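Hth-type dhaklm operon transcriptional activator DHAS (Lactococcus lactis, PDB 2IU5) activates transcription of the dhaKLM operon in complex with DhaQ, in response to dihydroxyacetone, binding an inverted repeat that partly overlaps the -35 promoter sequence as a TetR-family homodimer. Local coordinates at residues I17-F22 and L61-E66; N67-L72 and L87-Y92; S133-S138 and A180-F185. The protein carries 1 engineered substitution. All coordinates share one frame; numbering follows the deposited sequence.

Contact 1 of 3, residues I17-F22 and L61-E66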
loop_
_atom_site.group_PDB
_atom_site.type_symbol
_atom_site.label_atom_id
_atom_site.label_comp_id
_atom_site.label_asym_id
_atom_site.label_seq_id
_atom_site.Cartn_x
_atom_site.Cartn_y
_atom_site.Cartn_z
ATOM N N ILE A 17 -5.349 -31.601 6.516
ATOM C CA ILE A 17 -6.192 -32.320 5.560
ATOM C C ILE A 17 -7.506 -31.573 5.334
ATOM O O ILE A 17 -7.956 -31.393 4.191
ATOM C CB ILE A 17 -6.415 -33.763 6.028
ATOM C CG1 ILE A 17 -5.103 -34.544 6.031
ATOM C CG2 ILE A 17 -7.468 -34.466 5.166
ATOM C CD1 ILE A 17 -5.261 -35.876 6.713
ATOM N N ILE A 18 -8.114 -31.130 6.434
ATOM C CA ILE A 18 -9.374 -30.387 6.347
ATOM C C ILE A 18 -9.144 -29.079 5.581
ATOM O O ILE A 18 -9.905 -28.727 4.690
ATOM C CB ILE A 18 -9.915 -30.111 7.756
ATOM C CG1 ILE A 18 -10.348 -31.422 8.417
ATOM C CG2 ILE A 18 -11.095 -29.165 7.684
ATOM C CD1 ILE A 18 -10.605 -31.236 9.917
ATOM N N ALA A 19 -8.087 -28.349 5.918
ATOM C CA ALA A 19 -7.778 -27.105 5.210
ATOM C C ALA A 19 -7.537 -27.292 3.707
ATOM O O ALA A 19 -8.001 -26.495 2.861
ATOM C CB ALA A 19 -6.540 -26.448 5.838
ATOM N N LYS A 20 -6.802 -28.337 3.361
ATOM C CA LYS A 20 -6.559 -28.639 1.948
ATOM C C LYS A 20 -7.867 -28.890 1.205
ATOM O O LYS A 20 -8.070 -28.392 0.093
ATOM C CB LYS A 20 -5.602 -29.821 1.788
ATOM C CG LYS A 20 -5.181 -30.083 0.355
ATOM C CD LYS A 20 -4.625 -28.799 -0.268
ATOM C CE LYS A 20 -3.854 -29.059 -1.572
ATOM N NZ LYS A 20 -4.801 -29.335 -2.694
ATOM N N ALA A 21 -8.741 -29.668 1.834
ATOM C CA ALA A 21 -10.070 -29.896 1.273
ATOM C C ALA A 21 -10.828 -28.595 1.012
ATOM O O ALA A 21 -11.393 -28.390 -0.074
ATOM C CB ALA A 21 -10.859 -30.815 2.182
ATOM N N PHE A 22 -10.837 -27.716 2.015
ATOM C CA PHE A 22 -11.503 -26.423 1.862
ATOM C C PHE A 22 -10.889 -25.610 0.731
ATOM O O PHE A 22 -11.601 -25.043 -0.106
ATOM C CB PHE A 22 -11.420 -25.669 3.157
ATOM C CG PHE A 22 -12.166 -24.378 3.150
ATOM C CD1 PHE A 22 -13.518 -24.340 2.880
ATOM C CD2 PHE A 22 -11.499 -23.188 3.420
ATOM C CE1 PHE A 22 -14.230 -23.137 2.880
ATOM C CE2 PHE A 22 -12.196 -21.975 3.419
ATOM C CZ PHE A 22 -13.566 -21.958 3.148
ATOM N N LEU A 61 -11.048 -20.672 8.040
ATOM C CA LEU A 61 -10.357 -19.632 7.251
ATOM C C LEU A 61 -9.286 -18.955 8.085
ATOM O O LEU A 61 -8.149 -18.795 7.623
ATOM C CB LEU A 61 -11.349 -18.570 6.747
ATOM C CG LEU A 61 -12.187 -18.883 5.510
ATOM C CD1 LEU A 61 -13.075 -17.680 5.291
ATOM C CD2 LEU A 61 -11.231 -19.080 4.312
ATOM N N SER A 62 -9.632 -18.554 9.303
ATOM C CA SER A 62 -8.686 -17.868 10.175
ATOM C C SER A 62 -7.447 -18.738 10.346
ATOM O O SER A 62 -6.301 -18.257 10.290
ATOM C CB SER A 62 -9.341 -17.604 11.526
ATOM O OG SER A 62 -10.308 -16.578 11.387
ATOM N N TRP A 63 -7.670 -20.032 10.553
ATOM C CA TRP A 63 -6.570 -20.962 10.767
ATOM C C TRP A 63 -5.706 -21.057 9.514
ATOM O O TRP A 63 -4.463 -21.047 9.592
ATOM C CB TRP A 63 -7.091 -22.355 11.208
ATOM C CG TRP A 63 -5.937 -23.236 11.583
ATOM C CD1 TRP A 63 -5.301 -23.260 12.777
ATOM C CD2 TRP A 63 -5.275 -24.198 10.754
ATOM N NE1 TRP A 63 -4.286 -24.176 12.765
ATOM C CE2 TRP A 63 -4.244 -24.768 11.532
ATOM C CE3 TRP A 63 -5.445 -24.638 9.437
ATOM C CZ2 TRP A 63 -3.391 -25.757 11.045
ATOM C CZ3 TRP A 63 -4.595 -25.618 8.952
ATOM C CH2 TRP A 63 -3.577 -26.166 9.757
ATOM N N ILE A 64 -6.347 -21.143 8.352
ATOM C CA ILE A 64 -5.607 -21.218 7.098
ATOM C C ILE A 64 -4.713 -19.987 6.939
ATOM O O ILE A 64 -3.544 -20.109 6.574
ATOM C CB ILE A 64 -6.579 -21.342 5.928
ATOM C CG1 ILE A 64 -7.092 -22.780 5.866
ATOM C CG2 ILE A 64 -5.911 -20.995 4.610
ATOM C CD1 ILE A 64 -8.378 -22.882 5.028
ATOM N N PHE A 65 -5.259 -18.809 7.213
ATOM C CA PHE A 65 -4.488 -17.576 7.024
ATOM C C PHE A 65 -3.278 -17.599 7.960
ATOM O O PHE A 65 -2.143 -17.284 7.561
ATOM C CB PHE A 65 -5.361 -16.363 7.371
ATOM C CG PHE A 65 -6.579 -16.186 6.497
ATOM C CD1 PHE A 65 -6.630 -16.687 5.203
ATOM C CD2 PHE A 65 -7.674 -15.507 6.997
ATOM C CE1 PHE A 65 -7.777 -16.502 4.426
ATOM C CE2 PHE A 65 -8.803 -15.324 6.228
ATOM C CZ PHE A 65 -8.852 -15.820 4.960
ATOM N N GLU A 66 -3.490 -17.972 9.215
ATOM C CA GLU A 66 -2.393 -17.912 10.185
ATOM C C GLU A 66 -1.338 -18.963 9.862
ATOM O O GLU A 66 -0.134 -18.692 9.901
ATOM C CB GLU A 66 -2.928 -18.179 11.579
ATOM C CG GLU A 66 -3.753 -17.063 12.145
ATOM C CD GLU A 66 -4.349 -17.447 13.490
ATOM O OE1 GLU A 66 -4.491 -18.663 13.796
ATOM O OE2 GLU A 66 -4.673 -16.514 14.238
#
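Phe22, Ala19 and Ile64 carry most of the surface that 17-22 and 61-66, on helices 13-28 and 57-73, bury against each other, and no hydrogen bond crosses between these segments. The methyl of Ala19 points at the other helix and stands 3.7 Å from Ile64 CG1, at the site where the backbones are nearest, Ala19 CA to Ile64 CA 6.6 Å. The same methyl also meets the rim of the Trp63 indole, CB to CZ3 3.8 Å, rather than its face. Evidence for the crossing comes from the short axes, 10.5 Å apart at an angle of -101°, which fits the TetR-family DNA-binding domain, where the first helix packs across the start of the long helix that follows the helix-turn-helix. Phe22 keeps CG anti to its own N (chi1 -175°), which carries the ring toward helix 57-73; there Ile64 CD1 comes to its rim, 3.5 Å from Phe22 CD2. Leu61 meets the neighbouring edge, with CG 3.7 Å from Phe22 CE2. Replacing Phe22 by an alanine would probably open a gap beside Leu61 and Ile64 and leave Phe99 of helix 97-106 and Ile39 of helix 36-43 without their shared aromatic partner.

Contact 2 of 3, residues N67-L72 and L87-Y92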
loop_
_atom_site.group_PDB
_atom_site.type_symbol
_atom_site.label_atom_id
_atom_site.label_comp_id
_atom_site.label_asym_id
_atom_site.label_seq_id
_atom_site.Cartn_x
_atom_site.Cartn_y
_atom_site.Cartn_z
ATOM N N ASN A 67 -1.788 -20.163 9.541
ATOM C CA ASN A 67 -0.872 -21.274 9.335
ATOM C C ASN A 67 -0.096 -21.118 8.037
ATOM O O ASN A 67 1.114 -21.327 8.002
ATOM C CB ASN A 67 -1.666 -22.564 9.229
ATOM C CG ASN A 67 -0.790 -23.743 8.854
ATOM O OD1 ASN A 67 -0.174 -24.349 9.726
ATOM N ND2 ASN A 67 -0.726 -24.072 7.553
ATOM N N ASP A 68 -0.785 -20.757 6.964
ATOM C CA ASP A 68 -0.157 -20.861 5.646
ATOM C C ASP A 68 0.924 -19.786 5.512
ATOM O O ASP A 68 2.022 -20.057 5.024
ATOM C CB ASP A 68 -1.191 -20.706 4.527
ATOM C CG ASP A 68 -1.999 -21.980 4.294
ATOM O OD1 ASP A 68 -1.865 -22.945 5.086
ATOM O OD2 ASP A 68 -2.757 -21.995 3.309
ATOM N N PHE A 69 0.621 -18.562 5.938
ATOM C CA PHE A 69 1.612 -17.494 5.852
ATOM C C PHE A 69 2.802 -17.709 6.765
ATOM O O PHE A 69 3.932 -17.434 6.361
ATOM C CB PHE A 69 0.976 -16.116 6.038
ATOM C CG PHE A 69 0.158 -15.694 4.849
ATOM C CD1 PHE A 69 0.746 -15.018 3.787
ATOM C CD2 PHE A 69 -1.208 -15.977 4.783
ATOM C CE1 PHE A 69 -0.031 -14.630 2.675
ATOM C CE2 PHE A 69 -1.988 -15.592 3.682
ATOM C CZ PHE A 69 -1.404 -14.921 2.629
ATOM N N ALA A 70 2.574 -18.194 7.979
ATOM C CA ALA A 70 3.700 -18.527 8.870
ATOM C C ALA A 70 4.567 -19.648 8.305
ATOM O O ALA A 70 5.796 -19.612 8.400
ATOM C CB ALA A 70 3.178 -18.919 10.240
ATOM N N GLU A 71 3.924 -20.652 7.712
ATOM C CA GLU A 71 4.654 -21.788 7.198
ATOM C C GLU A 71 5.573 -21.326 6.085
ATOM O O GLU A 71 6.720 -21.778 6.000
ATOM C CB GLU A 71 3.702 -22.880 6.735
ATOM C CG GLU A 71 3.098 -23.606 7.913
ATOM C CD GLU A 71 2.558 -24.977 7.564
ATOM O OE1 GLU A 71 2.266 -25.204 6.364
ATOM O OE2 GLU A 71 2.437 -25.803 8.504
ATOM N N LEU A 72 5.059 -20.425 5.254
ATOM C CA LEU A 72 5.789 -19.981 4.070
ATOM C C LEU A 72 6.934 -19.054 4.431
ATOM O O LEU A 72 8.003 -19.108 3.804
ATOM C CB LEU A 72 4.850 -19.299 3.078
ATOM C CG LEU A 72 3.893 -20.261 2.366
ATOM C CD1 LEU A 72 2.674 -19.493 1.883
ATOM C CD2 LEU A 72 4.558 -21.011 1.227
ATOM N N LEU A 87 9.715 -16.362 -3.147
ATOM C CA LEU A 87 9.296 -17.153 -4.310
ATOM C C LEU A 87 8.154 -18.087 -3.930
ATOM O O LEU A 87 7.131 -18.148 -4.618
ATOM C CB LEU A 87 10.458 -17.943 -4.903
ATOM C CG LEU A 87 10.066 -18.862 -6.060
ATOM C CD1 LEU A 87 9.477 -18.035 -7.205
ATOM C CD2 LEU A 87 11.320 -19.643 -6.491
ATOM N N LEU A 88 8.311 -18.820 -2.838
ATOM C CA LEU A 88 7.244 -19.756 -2.449
ATOM C C LEU A 88 5.945 -19.058 -2.072
ATOM O O LEU A 88 4.849 -19.560 -2.358
ATOM C CB LEU A 88 7.727 -20.718 -1.368
ATOM C CG LEU A 88 8.888 -21.584 -1.897
ATOM C CD1 LEU A 88 9.265 -22.649 -0.890
ATOM C CD2 LEU A 88 8.581 -22.227 -3.267
ATOM N N LEU A 89 6.041 -17.903 -1.439
ATOM C CA LEU A 89 4.844 -17.113 -1.175
ATOM C C LEU A 89 4.136 -16.665 -2.461
ATOM O O LEU A 89 2.899 -16.792 -2.596
ATOM C CB LEU A 89 5.250 -15.928 -0.302
ATOM C CG LEU A 89 4.128 -15.033 0.167
ATOM C CD1 LEU A 89 3.083 -15.826 0.932
ATOM C CD2 LEU A 89 4.675 -13.890 1.015
ATOM N N LEU A 90 4.877 -16.131 -3.432
ATOM C CA LEU A 90 4.251 -15.753 -4.700
ATOM C C LEU A 90 3.604 -16.954 -5.391
ATOM O O LEU A 90 2.491 -16.848 -5.906
ATOM C CB LEU A 90 5.261 -15.081 -5.642
ATOM C CG LEU A 90 5.802 -13.769 -5.077
ATOM C CD1 LEU A 90 6.894 -13.211 -6.016
ATOM C CD2 LEU A 90 4.696 -12.728 -4.851
ATOM N N ARG A 91 4.292 -18.088 -5.413
ATOM C CA ARG A 91 3.726 -19.300 -5.979
ATOM C C ARG A 91 2.458 -19.742 -5.260
ATOM O O ARG A 91 1.504 -20.171 -5.902
ATOM C CB ARG A 91 4.746 -20.427 -5.932
ATOM C CG ARG A 91 5.756 -20.311 -7.034
ATOM C CD ARG A 91 6.605 -21.566 -7.208
ATOM N NE ARG A 91 7.583 -21.273 -8.229
ATOM C CZ ARG A 91 8.707 -21.961 -8.383
ATOM N NH1 ARG A 91 8.966 -22.981 -7.568
ATOM N NH2 ARG A 91 9.550 -21.631 -9.342
ATOM N N TYR A 92 2.441 -19.645 -3.941
ATOM C CA TYR A 92 1.276 -20.018 -3.149
ATOM C C TYR A 92 0.109 -19.128 -3.515
ATOM O O TYR A 92 -1.028 -19.599 -3.693
ATOM C CB TYR A 92 1.629 -19.864 -1.672
ATOM C CG TYR A 92 0.428 -19.883 -0.733
ATOM C CD1 TYR A 92 -0.145 -21.085 -0.324
ATOM C CD2 TYR A 92 -0.115 -18.692 -0.258
ATOM C CE1 TYR A 92 -1.240 -21.092 0.541
ATOM C CE2 TYR A 92 -1.199 -18.682 0.599
ATOM C CZ TYR A 92 -1.753 -19.885 0.989
ATOM O OH TYR A 92 -2.828 -19.828 1.839
#
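Leu72 and Tyr92 form the apolar centre, each burying about 90 Å² against the opposite segment. Leu72 CD1 sits over one face of the Tyr92 ring, 3.8 Å from its centroid and displaced toward the rim at CG, the geometry of a CH-pi contact. The same methyl touches Leu89 CD1 at 3.8 Å, while the other branch, CD2, reaches the backbone and CB of the more exposed Leu88. Phe69 closes the next side: its CE1 lies 3.8 Å from Leu89 CD1, and the edge of Tyr92 is directed at its face in a T-shaped pair, centroids 5.8 Å apart and planes at 79°. Phe113 and Phe114 of helix 110-132 also pack on Phe69.

Outward from there the contact turns polar. A chi1 of 166°, with CG beside the carbonyl carbon, sends the tyrosine ring across to Asp68, and its OH donates to OD2 at 2.6 Å on the lone pair facing away from the other oxygen. The carboxylate stands almost perpendicular to the ring. Its second oxygen, OD1, takes a hydrogen bond from Asn67 ND2 at 2.9 Å, so both oxygens are held and the rotation of the group is restrained. Lys23 makes a salt bridge to OD2, which probably favours the charged form of the aspartate, and Tyr100 OH is a further partner of the Tyr92 hydroxyl.

The segments run roughly antiparallel, at 150°, and join the far end of helix 57-73 to helix 82-95, the junction of DNA-binding and C-terminal regions characteristic of the TetR fold.

Contact 3 of 3, residues S133-S138 and A180-F185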
loop_
_atom_site.group_PDB
_atom_site.type_symbol
_atom_site.label_atom_id
_atom_site.label_comp_id
_atom_site.label_asym_id
_atom_site.label_seq_id
_atom_site.Cartn_x
_atom_site.Cartn_y
_atom_site.Cartn_z
ATOM N N SER A 133 25.690 -9.877 6.372
ATOM C CA SER A 133 26.534 -8.709 6.210
ATOM C C SER A 133 26.309 -7.733 7.367
ATOM O O SER A 133 25.409 -7.939 8.192
ATOM C CB SER A 133 26.239 -8.046 4.867
ATOM O OG SER A 133 27.403 -7.406 4.374
ATOM N N ASP A 134 27.127 -6.685 7.421
ATOM C CA ASP A 134 26.979 -5.625 8.412
ATOM C C ASP A 134 26.353 -4.402 7.741
ATOM O O ASP A 134 26.680 -4.090 6.601
ATOM C CB ASP A 134 28.328 -5.264 9.042
ATOM C CG ASP A 134 28.784 -6.275 10.096
ATOM O OD1 ASP A 134 27.946 -7.019 10.650
ATOM O OD2 ASP A 134 29.999 -6.326 10.376
ATOM N N TYR A 135 25.459 -3.738 8.474
ATOM C CA TYR A 135 24.649 -2.609 7.973
ATOM C C TYR A 135 24.693 -1.465 8.975
ATOM O O TYR A 135 24.852 -1.717 10.170
ATOM C CB TYR A 135 23.204 -3.075 7.786
ATOM C CG TYR A 135 23.147 -4.099 6.694
ATOM C CD1 TYR A 135 22.962 -3.710 5.380
ATOM C CD2 TYR A 135 23.289 -5.455 6.970
ATOM C CE1 TYR A 135 22.914 -4.634 4.370
ATOM C CE2 TYR A 135 23.241 -6.392 5.962
ATOM C CZ TYR A 135 23.054 -5.967 4.661
ATOM O OH TYR A 135 23.000 -6.861 3.618
ATOM N N HIS A 136 24.559 -0.226 8.514
ATOM C CA HIS A 136 24.567 0.905 9.437
ATOM C C HIS A 136 23.177 1.494 9.621
ATOM O O HIS A 136 23.029 2.569 10.200
ATOM C CB HIS A 136 25.536 1.989 8.996
ATOM C CG HIS A 136 25.286 2.496 7.615
ATOM N ND1 HIS A 136 24.133 3.166 7.261
ATOM C CD2 HIS A 136 26.044 2.431 6.496
ATOM C CE1 HIS A 136 24.195 3.492 5.982
ATOM N NE2 HIS A 136 25.343 3.056 5.496
ATOM N N TRP A 137 22.171 0.781 9.130
ATOM C CA TRP A 137 20.788 1.231 9.291
ATOM C C TRP A 137 20.409 1.429 10.741
ATOM O O TRP A 137 20.663 0.569 11.573
ATOM C CB TRP A 137 19.754 0.333 8.598
ATOM C CG TRP A 137 19.896 -1.177 8.693
ATOM C CD1 TRP A 137 20.356 -1.924 9.751
ATOM C CD2 TRP A 137 19.558 -2.109 7.665
ATOM N NE1 TRP A 137 20.323 -3.266 9.427
ATOM C CE2 TRP A 137 19.837 -3.404 8.153
ATOM C CE3 TRP A 137 19.049 -1.972 6.370
ATOM C CZ2 TRP A 137 19.621 -4.552 7.385
ATOM C CZ3 TRP A 137 18.832 -3.109 5.608
ATOM C CH2 TRP A 137 19.117 -4.390 6.121
ATOM N N SER A 138 19.797 2.565 11.047
ATOM C CA SER A 138 19.241 2.769 12.380
ATOM C C SER A 138 17.946 1.982 12.566
ATOM O O SER A 138 17.379 1.426 11.620
ATOM C CB SER A 138 18.956 4.250 12.572
ATOM O OG SER A 138 17.832 4.602 11.783
ATOM N N ALA A 180 18.617 -3.852 -4.086
ATOM C CA ALA A 180 19.225 -2.559 -4.376
ATOM C C ALA A 180 19.115 -1.624 -3.183
ATOM O O ALA A 180 20.048 -0.871 -2.876
ATOM C CB ALA A 180 18.540 -1.940 -5.568
ATOM N N GLN A 181 17.965 -1.688 -2.525
ATOM C CA GLN A 181 17.687 -0.806 -1.399
ATOM C C GLN A 181 18.512 -1.244 -0.206
ATOM O O GLN A 181 19.082 -0.407 0.503
ATOM C CB GLN A 181 16.217 -0.936 -1.056
ATOM C CG GLN A 181 15.332 -0.212 -2.031
ATOM C CD GLN A 181 13.903 -0.421 -1.640
ATOM O OE1 GLN A 181 13.441 0.164 -0.677
ATOM N NE2 GLN A 181 13.198 -1.259 -2.377
ATOM N N ILE A 182 18.574 -2.559 0.019
ATOM C CA ILE A 182 19.334 -3.100 1.159
ATOM C C ILE A 182 20.804 -2.684 1.046
ATOM O O ILE A 182 21.463 -2.375 2.045
ATOM C CB ILE A 182 19.228 -4.639 1.187
ATOM C CG1 ILE A 182 17.833 -5.056 1.628
ATOM C CG2 ILE A 182 20.323 -5.295 2.060
ATOM C CD1 ILE A 182 17.476 -6.490 1.255
ATOM N N LYS A 183 21.312 -2.680 -0.182
ATOM C CA LYS A 183 22.745 -2.502 -0.429
ATOM C C LYS A 183 23.256 -1.141 0.030
ATOM O O LYS A 183 24.404 -1.026 0.467
ATOM C CB LYS A 183 23.080 -2.746 -1.907
ATOM C CG LYS A 183 24.587 -2.786 -2.213
ATOM C CD LYS A 183 25.050 -4.237 -2.242
ATOM C CE LYS A 183 26.074 -4.492 -3.345
ATOM N NZ LYS A 183 26.095 -5.936 -3.755
ATOM N N ILE A 184 22.428 -0.106 -0.059
ATOM C CA ILE A 184 22.941 1.221 0.294
ATOM C C ILE A 184 23.183 1.380 1.787
ATOM O O ILE A 184 23.814 2.355 2.231
ATOM C CB ILE A 184 22.032 2.334 -0.210
ATOM C CG1 ILE A 184 20.739 2.355 0.610
ATOM C CG2 ILE A 184 21.791 2.151 -1.687
ATOM C CD1 ILE A 184 19.865 3.572 0.359
ATOM N N PHE A 185 22.699 0.424 2.578
ATOM C CA PHE A 185 22.920 0.468 4.013
ATOM C C PHE A 185 24.087 -0.403 4.471
ATOM O O PHE A 185 24.363 -0.477 5.670
ATOM C CB PHE A 185 21.662 0.065 4.770
ATOM C CG PHE A 185 20.507 0.992 4.539
ATOM C CD1 PHE A 185 20.384 2.146 5.291
ATOM C CD2 PHE A 185 19.558 0.706 3.568
ATOM C CE1 PHE A 185 19.319 3.009 5.083
ATOM C CE2 PHE A 185 18.492 1.562 3.356
ATOM C CZ PHE A 185 18.382 2.712 4.118
#
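Ile182 is the first residue of 180-185 to meet the loop 133-138, and it does so through CG2. That methyl lies 3.5 Å from Tyr135 CE1 and, more loosely, 4.3 Å from Trp137 CH2, bridging two aromatic side chains that also touch each other, Trp137 CZ2 lying over one face of the Tyr135 ring. Both rings are fixed at their polar ends by helix 110-132, Tyr135 OH through Gln129 and Trp137 NE1 through Glu130.

Ile184 turns its side chain away from the loop and packs on Ala180 of the second subunit; what it offers here is its carbonyl oxygen, near the His136 imidazole without a hydrogen bond.

Phe185 buries the most surface, using backbone and ring alike. Its O accepts from His136 N at 2.9 Å, with 158° at the hydrogen and a C=O...N angle of 168°, so the donor lies almost in line with the carbonyl, with a slight bend at the hydrogen. A CA-H...O contact from Tyr135 CA, 3.2 Å away, supplements it. Phe185 CA in turn sits over the face of the His136 ring, 4.1 Å from its centroid, because the histidine places CG between its own N and carbonyl carbon (chi1 56°) and brings the imidazole over the Phe185 carbonyl. On the side-chain side, Phe185 CB is 3.7 Å from Trp137 CE3, and the two rings meet obliquely. Leu177 of the second subunit also packs on Phe185.

Ser138 then N-caps helix 139-163, and its N bonds to Glu141 OE1, consistent with a capping box. The loop and residues 180-185 thus close one end of the helix pair 139-163 and 171-183, which, with the same pair of the second subunit, probably forms the four-helix dimerisation bundle, as in other TetR-family proteins.

In the fold
Contacts 1 and 2 lie one after the other on helix 57-73, their segments adjoining in sequence and their centres 13 Å apart. In contact 1 this helix meets helix 13-28 beside the predicted helix-turn-helix of residues 35-54; in contact 2 it meets helix 82-95 of the C-terminal region, so a continuous helical path leads from one region to the other. Contact 3 lies on the opposite side of the chain's centre from contact 1, centres 37 Å apart, and 26 Å from contact 2, with nearest atoms about 13 Å apart. No atoms of contact 3 touch the other two, and among the three it is the one the second subunit reaches.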